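Long-range contacts in nuclear inclusion protein A (Tobacco vein mottling virus, PDB 3MMG), which probably acts as a 3C-type cysteine protease of peptidase family C4, cleaving peptide bonds at specific sites in the viral polyprotein: residues R31-G36 / D148-S153; N44-R49 / I166-H171; R80-I85 / Y178-P183. The protein carries 3 engineered substitutions. All blocks are in the same frame, centred on the assembly; numbering follows the deposited sequence.

Interaction 1 (R31-G36 / D148-S153). Engineered in segment 148-153: Ala-151 (natural residue Cys).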
ATOM      1  N   ARG A  31     -12.439  -1.219  -1.898  1.00 15.06           N
ATOM      2  CA  ARG A  31     -11.694  -2.490  -1.886  1.00 16.79           C
ATOM      3  C   ARG A  31     -10.264  -2.243  -2.353  1.00 15.69           C
ATOM      4  O   ARG A  31     -10.038  -1.886  -3.509  1.00 17.28           O
ATOM      5  CB  ARG A  31     -12.366  -3.508  -2.796  1.00 18.34           C
ATOM      6  CG  ARG A  31     -13.784  -3.856  -2.396  1.00 23.43           C
ATOM      7  CD  ARG A  31     -13.867  -5.225  -1.749  1.00 28.19           C
ATOM      8  NE  ARG A  31     -15.193  -5.777  -1.950  1.00 31.50           N
ATOM      9  CZ  ARG A  31     -15.530  -7.055  -1.796  1.00 31.84           C
ATOM     10  NH1 ARG A  31     -14.647  -7.968  -1.401  1.00 32.77           N
ATOM     11  NH2 ARG A  31     -16.777  -7.415  -2.026  1.00 34.18           N
ATOM     12  N   LEU A  32      -9.315  -2.406  -1.435  1.00 14.09           N
ATOM     13  CA  LEU A  32      -7.893  -2.178  -1.700  1.00 14.13           C
ATOM     14  C   LEU A  32      -7.065  -3.346  -1.154  1.00 13.34           C
ATOM     15  O   LEU A  32      -7.617  -4.318  -0.617  1.00 12.33           O
ATOM     16  CB  LEU A  32      -7.426  -0.850  -1.054  1.00 14.30           C
ATOM     17  CG  LEU A  32      -8.140   0.494  -1.240  1.00 18.61           C
ATOM     18  CD1 LEU A  32      -7.172   1.642  -0.942  1.00 19.88           C
ATOM     19  CD2 LEU A  32      -8.674   0.664  -2.619  1.00 21.59           C
ATOM     20  N   PHE A  33      -5.748  -3.249  -1.316  1.00 11.56           N
ATOM     21  CA  PHE A  33      -4.815  -4.183  -0.680  1.00 11.41           C
ATOM     22  C   PHE A  33      -4.066  -3.460   0.428  1.00 11.68           C
ATOM     23  O   PHE A  33      -4.005  -2.208   0.443  1.00 11.26           O
ATOM     24  CB  PHE A  33      -3.832  -4.715  -1.718  1.00 11.58           C
ATOM     25  CG  PHE A  33      -4.453  -5.665  -2.705  1.00 12.73           C
ATOM     26  CD1 PHE A  33      -5.084  -5.194  -3.852  1.00 14.62           C
ATOM     27  CD2 PHE A  33      -4.430  -7.034  -2.449  1.00 12.71           C
ATOM     28  CE1 PHE A  33      -5.684  -6.074  -4.768  1.00 13.63           C
ATOM     29  CE2 PHE A  33      -5.018  -7.924  -3.358  1.00 14.06           C
ATOM     30  CZ  PHE A  33      -5.637  -7.435  -4.523  1.00 13.61           C
ATOM     31  N   GLY A  34      -3.501  -4.242   1.339  1.00 12.06           N
ATOM     32  CA  GLY A  34      -2.614  -3.724   2.371  1.00 10.92           C
ATOM     33  C   GLY A  34      -1.434  -4.653   2.605  1.00 11.22           C
ATOM     34  O   GLY A  34      -1.350  -5.746   2.012  1.00 10.40           O
ATOM     35  N   ILE A  35      -0.523  -4.213   3.465  1.00  9.61           N
ATOM     36  CA  ILE A  35       0.639  -5.008   3.871  1.00 10.39           C
ATOM     37  C   ILE A  35       0.631  -5.205   5.391  1.00  9.58           C
ATOM     38  O   ILE A  35       0.630  -4.235   6.124  1.00 11.21           O
ATOM     39  CB  ILE A  35       1.959  -4.291   3.485  1.00  9.18           C
ATOM     40  CG1 ILE A  35       1.976  -3.965   1.990  1.00 10.35           C
ATOM     41  CG2 ILE A  35       3.199  -5.166   3.877  1.00 13.14           C
ATOM     42  CD1 ILE A  35       3.112  -3.019   1.554  1.00 11.21           C
ATOM     43  N   GLY A  36       0.607  -6.445   5.856  1.00  9.41           N
ATOM     44  CA  GLY A  36       0.719  -6.719   7.294  1.00  9.80           C
ATOM     45  C   GLY A  36       2.159  -6.755   7.772  1.00  9.87           C
ATOM     46  O   GLY A  36       3.061  -7.243   7.072  1.00  9.79           O
ATOM     47  N   ASP A 148      -8.930  -0.695 -10.977  1.00 21.14           N
ATOM     48  CA  ASP A 148      -9.482  -0.186  -9.724  1.00 21.39           C
ATOM     49  C   ASP A 148      -9.534  -1.383  -8.774  1.00 20.50           C
ATOM     50  O   ASP A 148      -9.952  -2.474  -9.150  1.00 20.30           O
ATOM     51  CB  ASP A 148     -10.884   0.437  -9.927  1.00 22.67           C
ATOM     52  CG  ASP A 148     -10.861   1.730 -10.744  1.00 26.25           C
ATOM     53  OD1 ASP A 148      -9.801   2.383 -10.860  1.00 28.33           O
ATOM     54  OD2 ASP A 148     -11.938   2.112 -11.275  1.00 32.82           O
ATOM     55  N   GLY A 149      -9.072  -1.199  -7.549  1.00 18.49           N
ATOM     56  CA  GLY A 149      -9.037  -2.316  -6.628  1.00 16.72           C
ATOM     57  C   GLY A 149      -7.615  -2.669  -6.231  1.00 15.61           C
ATOM     58  O   GLY A 149      -7.406  -3.325  -5.221  1.00 14.92           O
ATOM     59  N   GLN A 150      -6.637  -2.250  -7.032  1.00 13.85           N
ATOM     60  CA  GLN A 150      -5.254  -2.672  -6.796  1.00 13.32           C
ATOM     61  C   GLN A 150      -4.407  -1.662  -6.032  1.00 12.27           C
ATOM     62  O   GLN A 150      -3.208  -1.899  -5.770  1.00 10.82           O
ATOM     63  CB  GLN A 150      -4.589  -3.043  -8.130  1.00 13.80           C
ATOM     64  CG  GLN A 150      -5.080  -4.379  -8.693  1.00 16.01           C
ATOM     65  CD  GLN A 150      -4.313  -4.767  -9.925  1.00 18.36           C
ATOM     66  OE1 GLN A 150      -4.658  -4.358 -11.024  1.00 21.19           O
ATOM     67  NE2 GLN A 150      -3.237  -5.539  -9.742  1.00 19.51           N
ATOM     68  N   ALA A 151      -5.004  -0.528  -5.666  1.00 10.94           N
ATOM     69  CA  ALA A 151      -4.277   0.400  -4.778  1.00 10.57           C
ATOM     70  C   ALA A 151      -3.869  -0.357  -3.508  1.00  9.86           C
ATOM     71  O   ALA A 151      -4.609  -1.231  -3.010  1.00 10.55           O
ATOM     72  CB  ALA A 151      -5.083   1.643  -4.458  1.00 10.15           C
ATOM     73  N   GLY A 152      -2.677  -0.056  -3.018  1.00  9.33           N
ATOM     74  CA  GLY A 152      -2.145  -0.717  -1.818  1.00  9.42           C
ATOM     75  C   GLY A 152      -1.238  -1.888  -2.112  1.00  9.59           C
ATOM     76  O   GLY A 152      -0.545  -2.381  -1.198  1.00 10.49           O
ATOM     77  N   SER A 153      -1.218  -2.337  -3.372  1.00  9.42           N
ATOM     78  CA  SER A 153      -0.336  -3.426  -3.803  1.00  9.45           C
ATOM     79  C   SER A 153       1.112  -2.968  -3.724  1.00  9.00           C
ATOM     80  O   SER A 153       1.452  -1.880  -4.230  1.00  9.30           O
ATOM     81  CB  SER A 153      -0.684  -3.901  -5.220  1.00  9.70           C
ATOM     82  OG  SER A 153      -2.057  -4.307  -5.303  1.00 10.77           O
TER

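Interaction 2 (N44-R49 / I166-H171)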
ATOM      1  N   ASN A  44      -3.126   2.568   1.985  1.00  9.65           N
ATOM      2  CA  ASN A  44      -3.276   3.952   1.497  1.00 11.26           C
ATOM      3  C   ASN A  44      -4.129   4.769   2.469  1.00 11.25           C
ATOM      4  O   ASN A  44      -5.108   4.255   3.001  1.00 11.90           O
ATOM      5  CB  ASN A  44      -3.983   3.985   0.148  1.00 10.96           C
ATOM      6  CG  ASN A  44      -3.225   3.244  -0.936  1.00 13.79           C
ATOM      7  OD1 ASN A  44      -3.476   2.069  -1.167  1.00 15.19           O
ATOM      8  ND2 ASN A  44      -2.261   3.914  -1.570  1.00 12.82           N
ATOM      9  N   GLN A  45      -3.786   6.044   2.686  1.00 12.23           N
ATOM     10  CA  GLN A  45      -4.737   6.950   3.394  1.00 11.93           C
ATOM     11  C   GLN A  45      -6.120   6.984   2.763  1.00 12.33           C
ATOM     12  O   GLN A  45      -7.131   7.047   3.482  1.00 13.51           O
ATOM     13  CB  GLN A  45      -4.209   8.388   3.495  1.00 10.75           C
ATOM     14  CG  GLN A  45      -3.084   8.522   4.505  1.00 13.12           C
ATOM     15  CD  GLN A  45      -2.612   9.943   4.649  1.00 14.64           C
ATOM     16  OE1 GLN A  45      -3.307  10.861   4.258  1.00 18.88           O
ATOM     17  NE2 GLN A  45      -1.429  10.128   5.216  1.00 17.22           N
ATOM     18  N   HIS A  46      -6.183   6.888   1.442  1.00 12.77           N
ATOM     19  CA  HIS A  46      -7.456   6.997   0.735  1.00 13.22           C
ATOM     20  C   HIS A  46      -8.429   5.831   0.945  1.00 14.16           C
ATOM     21  O   HIS A  46      -9.591   5.905   0.532  1.00 15.46           O
ATOM     22  CB  HIS A  46      -7.260   7.328  -0.741  1.00 13.35           C
ATOM     23  CG  HIS A  46      -6.946   6.159  -1.626  1.00 12.50           C
ATOM     24  ND1 HIS A  46      -5.663   5.885  -2.052  1.00 13.43           N
ATOM     25  CD2 HIS A  46      -7.752   5.268  -2.260  1.00 14.11           C
ATOM     26  CE1 HIS A  46      -5.687   4.851  -2.878  1.00 15.21           C
ATOM     27  NE2 HIS A  46      -6.943   4.462  -3.030  1.00 13.86           N
ATOM     28  N   LEU A  47      -7.961   4.779   1.616  1.00 14.16           N
ATOM     29  CA  LEU A  47      -8.852   3.740   2.120  1.00 15.16           C
ATOM     30  C   LEU A  47      -9.931   4.349   3.024  1.00 16.11           C
ATOM     31  O   LEU A  47     -11.039   3.830   3.088  1.00 17.20           O
ATOM     32  CB  LEU A  47      -8.062   2.684   2.905  1.00 14.73           C
ATOM     33  CG  LEU A  47      -8.848   1.600   3.657  1.00 14.54           C
ATOM     34  CD1 LEU A  47      -9.596   0.705   2.659  1.00 17.63           C
ATOM     35  CD2 LEU A  47      -7.849   0.825   4.475  1.00 17.58           C
ATOM     36  N   PHE A  48      -9.616   5.450   3.698  1.00 17.25           N
ATOM     37  CA  PHE A  48     -10.554   6.065   4.643  1.00 19.59           C
ATOM     38  C   PHE A  48     -11.127   7.393   4.164  1.00 21.24           C
ATOM     39  O   PHE A  48     -11.516   8.241   4.977  1.00 21.53           O
ATOM     40  CB  PHE A  48      -9.898   6.201   6.006  1.00 19.58           C
ATOM     41  CG  PHE A  48      -9.408   4.895   6.550  1.00 20.50           C
ATOM     42  CD1 PHE A  48      -8.048   4.633   6.639  1.00 22.19           C
ATOM     43  CD2 PHE A  48     -10.311   3.917   6.942  1.00 21.64           C
ATOM     44  CE1 PHE A  48      -7.592   3.402   7.133  1.00 22.60           C
ATOM     45  CE2 PHE A  48      -9.876   2.688   7.430  1.00 20.59           C
ATOM     46  CZ  PHE A  48      -8.522   2.431   7.530  1.00 22.40           C
ATOM     47  N   ARG A  49     -11.189   7.560   2.848  1.00 23.38           N
ATOM     48  CA  ARG A  49     -11.856   8.711   2.233  1.00 26.56           C
ATOM     49  C   ARG A  49     -13.244   8.936   2.815  1.00 28.40           C
ATOM     50  O   ARG A  49     -13.634  10.078   3.093  1.00 29.06           O
ATOM     51  CB  ARG A  49     -12.031   8.463   0.750  1.00 26.54           C
ATOM     52  CG  ARG A  49     -10.822   8.743  -0.055  1.00 27.66           C
ATOM     53  CD  ARG A  49     -11.155   8.598  -1.518  1.00 27.97           C
ATOM     54  NE  ARG A  49     -11.587   7.258  -1.913  1.00 30.13           N
ATOM     55  CZ  ARG A  49     -11.669   6.870  -3.185  1.00 29.79           C
ATOM     56  NH1 ARG A  49     -11.346   7.719  -4.147  1.00 29.71           N
ATOM     57  NH2 ARG A  49     -12.071   5.653  -3.504  1.00 32.07           N
ATOM     58  N   ILE A 166       3.607   1.630  -2.429  1.00  8.30           N
ATOM     59  CA  ILE A 166       2.350   0.933  -2.704  1.00  8.68           C
ATOM     60  C   ILE A 166       1.561   1.672  -3.775  1.00  8.86           C
ATOM     61  O   ILE A 166       1.657   2.905  -3.892  1.00  7.68           O
ATOM     62  CB  ILE A 166       1.481   0.754  -1.432  1.00  9.88           C
ATOM     63  CG1 ILE A 166       1.264   2.082  -0.700  1.00 10.71           C
ATOM     64  CG2 ILE A 166       2.126  -0.310  -0.529  1.00 10.59           C
ATOM     65  CD1 ILE A 166       0.177   2.027   0.402  1.00  8.70           C
ATOM     66  N   HIS A 167       0.818   0.918  -4.582  1.00  8.39           N
ATOM     67  CA  HIS A 167       0.121   1.561  -5.703  1.00  8.98           C
ATOM     68  C   HIS A 167      -0.909   2.594  -5.202  1.00  9.67           C
ATOM     69  O   HIS A 167      -1.512   2.377  -4.168  1.00  9.93           O
ATOM     70  CB  HIS A 167      -0.529   0.530  -6.622  1.00  8.70           C
ATOM     71  CG  HIS A 167      -1.268   1.171  -7.756  1.00  9.12           C
ATOM     72  ND1 HIS A 167      -0.627   1.945  -8.705  1.00  9.37           N
ATOM     73  CD2 HIS A 167      -2.578   1.150  -8.099  1.00 11.81           C
ATOM     74  CE1 HIS A 167      -1.518   2.381  -9.582  1.00 11.53           C
ATOM     75  NE2 HIS A 167      -2.715   1.930  -9.224  1.00 11.31           N
ATOM     76  N   SER A 168      -1.114   3.703  -5.933  1.00 10.47           N
ATOM     77  CA  SER A 168      -1.986   4.764  -5.433  1.00 10.74           C
ATOM     78  C   SER A 168      -2.930   5.398  -6.468  1.00 11.64           C
ATOM     79  O   SER A 168      -4.131   5.389  -6.268  1.00 11.12           O
ATOM     80  CB  SER A 168      -1.158   5.860  -4.738  1.00 11.98           C
ATOM     81  OG  SER A 168      -1.994   6.934  -4.306  1.00 14.71           O
ATOM     82  N   LEU A 169      -2.366   5.934  -7.552  1.00 12.66           N
ATOM     83  CA  LEU A 169      -3.074   6.841  -8.467  1.00 14.11           C
ATOM     84  C   LEU A 169      -3.044   6.339  -9.866  1.00 15.12           C
ATOM     85  O   LEU A 169      -2.130   5.619 -10.267  1.00 14.35           O
ATOM     86  CB  LEU A 169      -2.383   8.212  -8.546  1.00 15.41           C
ATOM     87  CG  LEU A 169      -2.182   9.162  -7.390  1.00 17.15           C
ATOM     88  CD1 LEU A 169      -1.375  10.343  -7.903  1.00 15.78           C
ATOM     89  CD2 LEU A 169      -3.558   9.605  -6.860  1.00 16.24           C
ATOM     90  N   THR A 170      -4.021   6.819 -10.640  1.00 16.06           N
ATOM     91  CA  THR A 170      -3.979   6.746 -12.082  1.00 17.71           C
ATOM     92  C   THR A 170      -4.475   8.089 -12.637  1.00 18.05           C
ATOM     93  O   THR A 170      -5.264   8.802 -12.004  1.00 17.16           O
ATOM     94  CB  THR A 170      -4.796   5.548 -12.630  1.00 17.86           C
ATOM     95  OG1 THR A 170      -4.547   5.395 -14.035  1.00 19.09           O
ATOM     96  CG2 THR A 170      -6.292   5.730 -12.382  1.00 17.64           C
ATOM     97  N   HIS A 171      -3.977   8.441 -13.807  1.00 18.99           N
ATOM     98  CA  HIS A 171      -4.441   9.634 -14.487  1.00 20.81           C
ATOM     99  C   HIS A 171      -5.882   9.400 -14.943  1.00 21.79           C
ATOM    100  O   HIS A 171      -6.247   8.290 -15.322  1.00 22.54           O
ATOM    101  CB  HIS A 171      -3.531   9.902 -15.669  1.00 20.58           C
ATOM    102  CG  HIS A 171      -3.750  11.233 -16.308  1.00 22.25           C
ATOM    103  ND1 HIS A 171      -4.757  11.461 -17.223  1.00 23.63           N
ATOM    104  CD2 HIS A 171      -3.082  12.404 -16.177  1.00 23.04           C
ATOM    105  CE1 HIS A 171      -4.704  12.720 -17.623  1.00 22.27           C
ATOM    106  NE2 HIS A 171      -3.698  13.314 -17.006  1.00 22.55           N
TER

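Interaction 3 (R80-I85 / Y178-P183)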
ATOM      1  N   ARG A  80       1.804  12.133   2.512  1.00 13.39           N
ATOM      2  CA  ARG A  80       1.697  11.136   1.441  1.00 11.98           C
ATOM      3  C   ARG A  80       0.589  10.126   1.695  1.00 11.67           C
ATOM      4  O   ARG A  80       0.070  10.047   2.810  1.00 11.71           O
ATOM      5  CB  ARG A  80       3.028  10.446   1.188  1.00 12.16           C
ATOM      6  CG  ARG A  80       3.416   9.464   2.287  1.00 11.82           C
ATOM      7  CD  ARG A  80       4.843   8.951   2.085  1.00 12.42           C
ATOM      8  NE  ARG A  80       5.804  10.015   2.404  1.00 14.04           N
ATOM      9  CZ  ARG A  80       7.110   9.981   2.146  1.00 14.58           C
ATOM     10  NH1 ARG A  80       7.664   8.917   1.550  1.00 14.41           N
ATOM     11  NH2 ARG A  80       7.877  11.022   2.496  1.00 14.07           N
ATOM     12  N   ASP A  81       0.242   9.361   0.658  1.00 10.62           N
ATOM     13  CA  ASP A  81      -0.931   8.477   0.697  1.00 10.73           C
ATOM     14  C   ASP A  81      -0.631   7.124   1.345  1.00 10.61           C
ATOM     15  O   ASP A  81      -0.941   6.087   0.755  1.00 10.63           O
ATOM     16  CB  ASP A  81      -1.489   8.299  -0.717  1.00 10.58           C
ATOM     17  CG  ASP A  81      -2.816   7.551  -0.738  1.00 10.56           C
ATOM     18  OD1 ASP A  81      -3.561   7.615   0.280  1.00 12.31           O
ATOM     19  OD2 ASP A  81      -3.098   6.919  -1.770  1.00 12.88           O
ATOM     20  N   ILE A  82      -0.024   7.154   2.534  1.00 10.79           N
ATOM     21  CA  ILE A  82       0.233   5.968   3.372  1.00 10.94           C
ATOM     22  C   ILE A  82      -0.245   6.190   4.817  1.00 11.94           C
ATOM     23  O   ILE A  82      -0.071   7.271   5.396  1.00 11.60           O
ATOM     24  CB  ILE A  82       1.731   5.572   3.383  1.00 10.87           C
ATOM     25  CG1 ILE A  82       2.244   5.381   1.936  1.00 12.02           C
ATOM     26  CG2 ILE A  82       1.942   4.264   4.223  1.00 10.88           C
ATOM     27  CD1 ILE A  82       3.741   5.025   1.820  1.00 10.36           C
ATOM     28  N   ILE A  83      -0.848   5.151   5.390  1.00 11.52           N
ATOM     29  CA  ILE A  83      -1.297   5.177   6.780  1.00 12.30           C
ATOM     30  C   ILE A  83      -0.967   3.829   7.413  1.00 12.89           C
ATOM     31  O   ILE A  83      -0.917   2.821   6.717  1.00 12.00           O
ATOM     32  CB  ILE A  83      -2.811   5.503   6.897  1.00 13.49           C
ATOM     33  CG1 ILE A  83      -3.183   5.770   8.363  1.00 15.25           C
ATOM     34  CG2 ILE A  83      -3.685   4.398   6.288  1.00 13.57           C
ATOM     35  CD1 ILE A  83      -4.294   6.758   8.497  1.00 17.42           C
ATOM     36  N   VAL A  84      -0.695   3.836   8.712  1.00 12.36           N
ATOM     37  CA  VAL A  84      -0.450   2.616   9.461  1.00 12.48           C
ATOM     38  C   VAL A  84      -1.601   2.478  10.451  1.00 12.31           C
ATOM     39  O   VAL A  84      -1.965   3.437  11.116  1.00 12.92           O
ATOM     40  CB  VAL A  84       0.921   2.609  10.202  1.00 12.56           C
ATOM     41  CG1 VAL A  84       1.161   1.263  10.819  1.00 13.15           C
ATOM     42  CG2 VAL A  84       2.097   2.930   9.225  1.00 12.97           C
ATOM     43  N   ILE A  85      -2.187   1.287  10.512  1.00 12.05           N
ATOM     44  CA  ILE A  85      -3.334   1.025  11.393  1.00 12.92           C
ATOM     45  C   ILE A  85      -2.896  -0.025  12.392  1.00 12.93           C
ATOM     46  O   ILE A  85      -2.350  -1.060  12.004  1.00 13.15           O
ATOM     47  CB  ILE A  85      -4.548   0.468  10.581  1.00 13.60           C
ATOM     48  CG1 ILE A  85      -4.868   1.351   9.358  1.00 15.03           C
ATOM     49  CG2 ILE A  85      -5.770   0.313  11.463  1.00 15.50           C
ATOM     50  CD1 ILE A  85      -5.552   0.590   8.271  1.00 19.56           C
ATOM     51  N   TYR A 178       0.758   5.716 -10.821  1.00 11.55           N
ATOM     52  CA  TYR A 178       1.719   6.227  -9.837  1.00 11.16           C
ATOM     53  C   TYR A 178       1.601   5.453  -8.536  1.00 10.16           C
ATOM     54  O   TYR A 178       0.493   5.141  -8.090  1.00  9.15           O
ATOM     55  CB  TYR A 178       1.517   7.717  -9.557  1.00 12.22           C
ATOM     56  CG  TYR A 178       1.561   8.560 -10.789  1.00 12.63           C
ATOM     57  CD1 TYR A 178       0.412   8.718 -11.555  1.00 14.74           C
ATOM     58  CD2 TYR A 178       2.750   9.178 -11.214  1.00 14.50           C
ATOM     59  CE1 TYR A 178       0.418   9.440 -12.710  1.00 16.93           C
ATOM     60  CE2 TYR A 178       2.751   9.944 -12.412  1.00 16.78           C
ATOM     61  CZ  TYR A 178       1.564  10.056 -13.126  1.00 17.59           C
ATOM     62  OH  TYR A 178       1.439  10.763 -14.303  1.00 19.77           O
ATOM     63  N   PHE A 179       2.754   5.132  -7.963  1.00  9.56           N
ATOM     64  CA  PHE A 179       2.794   4.585  -6.630  1.00  8.54           C
ATOM     65  C   PHE A 179       3.316   5.614  -5.644  1.00  8.71           C
ATOM     66  O   PHE A 179       3.939   6.611  -6.052  1.00  9.31           O
ATOM     67  CB  PHE A 179       3.590   3.274  -6.572  1.00  7.63           C
ATOM     68  CG  PHE A 179       5.089   3.406  -6.684  1.00  8.04           C
ATOM     69  CD1 PHE A 179       5.884   3.604  -5.533  1.00  8.99           C
ATOM     70  CD2 PHE A 179       5.726   3.225  -7.928  1.00  7.76           C
ATOM     71  CE1 PHE A 179       7.279   3.635  -5.628  1.00 11.62           C
ATOM     72  CE2 PHE A 179       7.136   3.233  -8.025  1.00  6.91           C
ATOM     73  CZ  PHE A 179       7.906   3.456  -6.881  1.00  8.93           C
ATOM     74  N   VAL A 180       3.061   5.377  -4.358  1.00  7.80           N
ATOM     75  CA  VAL A 180       3.551   6.301  -3.306  1.00  8.54           C
ATOM     76  C   VAL A 180       4.695   5.598  -2.599  1.00  8.95           C
ATOM     77  O   VAL A 180       4.540   4.448  -2.200  1.00  8.64           O
ATOM     78  CB  VAL A 180       2.457   6.718  -2.267  1.00  8.16           C
ATOM     79  CG1 VAL A 180       1.670   5.476  -1.746  1.00  7.72           C
ATOM     80  CG2 VAL A 180       3.065   7.549  -1.111  1.00  9.26           C
ATOM     81  N   GLU A 181       5.827   6.294  -2.449  1.00  9.01           N
ATOM     82  CA  GLU A 181       7.025   5.695  -1.876  1.00  9.65           C
ATOM     83  C   GLU A 181       6.979   5.676  -0.365  1.00  9.97           C
ATOM     84  O   GLU A 181       6.422   6.581   0.251  1.00 10.26           O
ATOM     85  CB  GLU A 181       8.275   6.476  -2.322  1.00 10.01           C
ATOM     86  CG  GLU A 181       8.264   7.932  -1.862  1.00 12.78           C
ATOM     87  CD  GLU A 181       9.644   8.544  -1.722  1.00 16.00           C
ATOM     88  OE1 GLU A 181      10.393   8.590  -2.704  1.00 18.69           O
ATOM     89  OE2 GLU A 181       9.967   9.000  -0.612  1.00 21.30           O
ATOM     90  N   PHE A 182       7.591   4.649   0.224  1.00 10.62           N
ATOM     91  CA  PHE A 182       7.911   4.671   1.648  1.00 10.82           C
ATOM     92  C   PHE A 182       9.005   5.681   1.913  1.00 12.61           C
ATOM     93  O   PHE A 182       9.868   5.894   1.056  1.00 13.72           O
ATOM     94  CB  PHE A 182       8.307   3.267   2.140  1.00 10.61           C
ATOM     95  CG  PHE A 182       7.118   2.369   2.227  1.00  9.22           C
ATOM     96  CD1 PHE A 182       6.775   1.551   1.150  1.00 11.01           C
ATOM     97  CD2 PHE A 182       6.252   2.462   3.305  1.00 10.05           C
ATOM     98  CE1 PHE A 182       5.624   0.782   1.175  1.00 10.81           C
ATOM     99  CE2 PHE A 182       5.072   1.689   3.343  1.00 11.50           C
ATOM    100  CZ  PHE A 182       4.757   0.859   2.271  1.00 11.09           C
ATOM    101  N   PRO A 183       8.968   6.314   3.091  1.00 14.13           N
ATOM    102  CA  PRO A 183      10.029   7.216   3.504  1.00 15.05           C
ATOM    103  C   PRO A 183      11.238   6.461   4.078  1.00 15.31           C
ATOM    104  O   PRO A 183      11.180   5.251   4.318  1.00 14.64           O
ATOM    105  CB  PRO A 183       9.356   8.026   4.610  1.00 14.91           C
ATOM    106  CG  PRO A 183       8.451   7.031   5.266  1.00 13.29           C
ATOM    107  CD  PRO A 183       7.879   6.261   4.089  1.00 14.40           C
TER
HETATM  108  O   HOH W   1      10.594  11.038   1.916  1.00 32.96           O

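Interaction 1 (R31-G36 / D148-S153)
The backbone N of Phe-33, on strand 28-37, donates to Ala-151 O of the 148-153 loop over 2.9 Å in an almost straight bond of 176°, and on either side of it a glycine CA-H points at a strand carbonyl: Gly-149 CA lies 3.3 Å from Arg-31 O, and Gly-152 CA lies 3.3 Å from Phe-33 O. The strand and the loop thus meet backbone to backbone. Phe-33 carries most of the side-chain contact. With chi1 at -71° its ring stands beside its own backbone N and reaches over to the loop, where Ala-151 O and Gln-150 CA come at the ring edge. Gly-149 O approaches CE1 of Phe-33 obliquely at 3.3 Å, and Ser-153 OG meets CD1 of the same ring, also obliquely, at 3.5 Å. The arrangement belongs to the chymotrypsin-like fold of this clan: the loop of the second barrel, before strand 154-157, faces strand 28-37 of the first domain across their interface. Ala-151 is an engineered replacement for the natural cysteine, the residue expected to be the nucleophile, and Gly-149 makes backbone hydrogen bonds to the bound peptide. Leu-32 CD1 packs on Ala-151 CB at 4.1 Å, while His-46 touches both side chains. The loop's shape is held from inside by a type II turn from Gln-150 to Ser-153: Gln-150 O takes Ser-153 N at 3.1 Å and Ser-153 OG at 2.7 Å, both from the same face of its carbonyl plane. That second bond fixes the rotation of the Ser-153 hydroxyl, and across the contact OG faces the Phe-33 ring.

Interaction 2 (N44-R49 / I166-H171)
Asn-44 and Ile-166 run alongside each other, pointing opposite ways, with Asn-44 ND2 3.7 Å from Ile-166 CD1, and this passage brings the amide up against strand 163-171. The site lies at the cleft of the chymotrypsin-like fold, beside what is probably the catalytic triad, as in related 3C-type proteases: His-46, Asp-81 and the position of the engineered Ala-151. Asn-44 ND2 donates to His-167 O at 3.1 Å. The bond is bent, 151° at the hydrogen, and comes in tilted from both the carbonyl plane and the amide plane. The same ND2 also donates to Asp-81 OD2, which accepts from His-46 ND1 and Ser-168 OG as well, so that three donors from the two segments converge on a single carboxylate oxygen. Ser-168 gets its hydroxyl there with OG anti to its backbone N (chi1 177°), and Ser-168 and Leu-169 together face Tyr-178 in a classic beta bulge. His-46 NE2 bonds a polar side chain of the bound peptide, as His-167 NE2 also does, and an aromatic one stacks on the His-46 ring. Across the segments, His-46 CE1 comes to 3.8 Å from Ser-168 O, which lies oblique to the imidazole.

Interaction 3 (R80-I85 / Y178-P183)
Arg-80 reaches past Val-180, its CB 3.7 Å from Val-180 CG2, and brings NH1 to Glu-181. There NH1 gives its good bond to Glu-181 O, 2.9 Å and 160°, the oxygen lying in the guanidinium plane although the donor stands above the carbonyl plane. The salt bridge from NH1 to Glu-181 OE2 is longer and bent, 3.2 Å and only a weak hydrogen bond. Arg-80 NH2 instead donates to water 1 at 2.8 Å, which returns a weak bond to Glu-181 OE2. Glu-181 OE1 accepts from Trp-140 NE1, its strongest partner, and OE2 also from Gln-102 NE2. Pro-183 CB covers one face of the guanidinium. Arg-80's chain gets there through a bend at chi3 (72°). Deeper in, Ile-82 packs CG1 on Val-180 CG1 at 3.7 Å and sets CD1 over the face of the Phe-182 ring in a CH-pi contact, 4.1 Å from its centroid. Ile-82 O accepts from Gln-45 NE2. Asp-81 is the centre of an inverse gamma turn. NH1 divides between a good bond to Glu-181 O and a weak one to OE2, so the carboxylate's charge is probably met jointly by the arginine, the water and its outside partners.

From the N terminus the segments come as 31-36, 44-49 and 80-85, all in the first beta domain, then 148-153, 166-171 and 178-183, all in the second. Every pair of contacts therefore crosses and none nests: interaction 1 closes a loop of 111 residues, interaction 2 one of 116 and interaction 3 one of 92. All three join the two beta domains at their interface. Interactions 1 and 2 are linked by the backbone bonds between Gly-152 and Ser-153 and His-167, interactions 2 and 3 by Asp-81 and by the neighbouring strands 163-171 and 177-181. Interactions 1 and 3 meet more loosely, where Ile-35 packs on Phe-182.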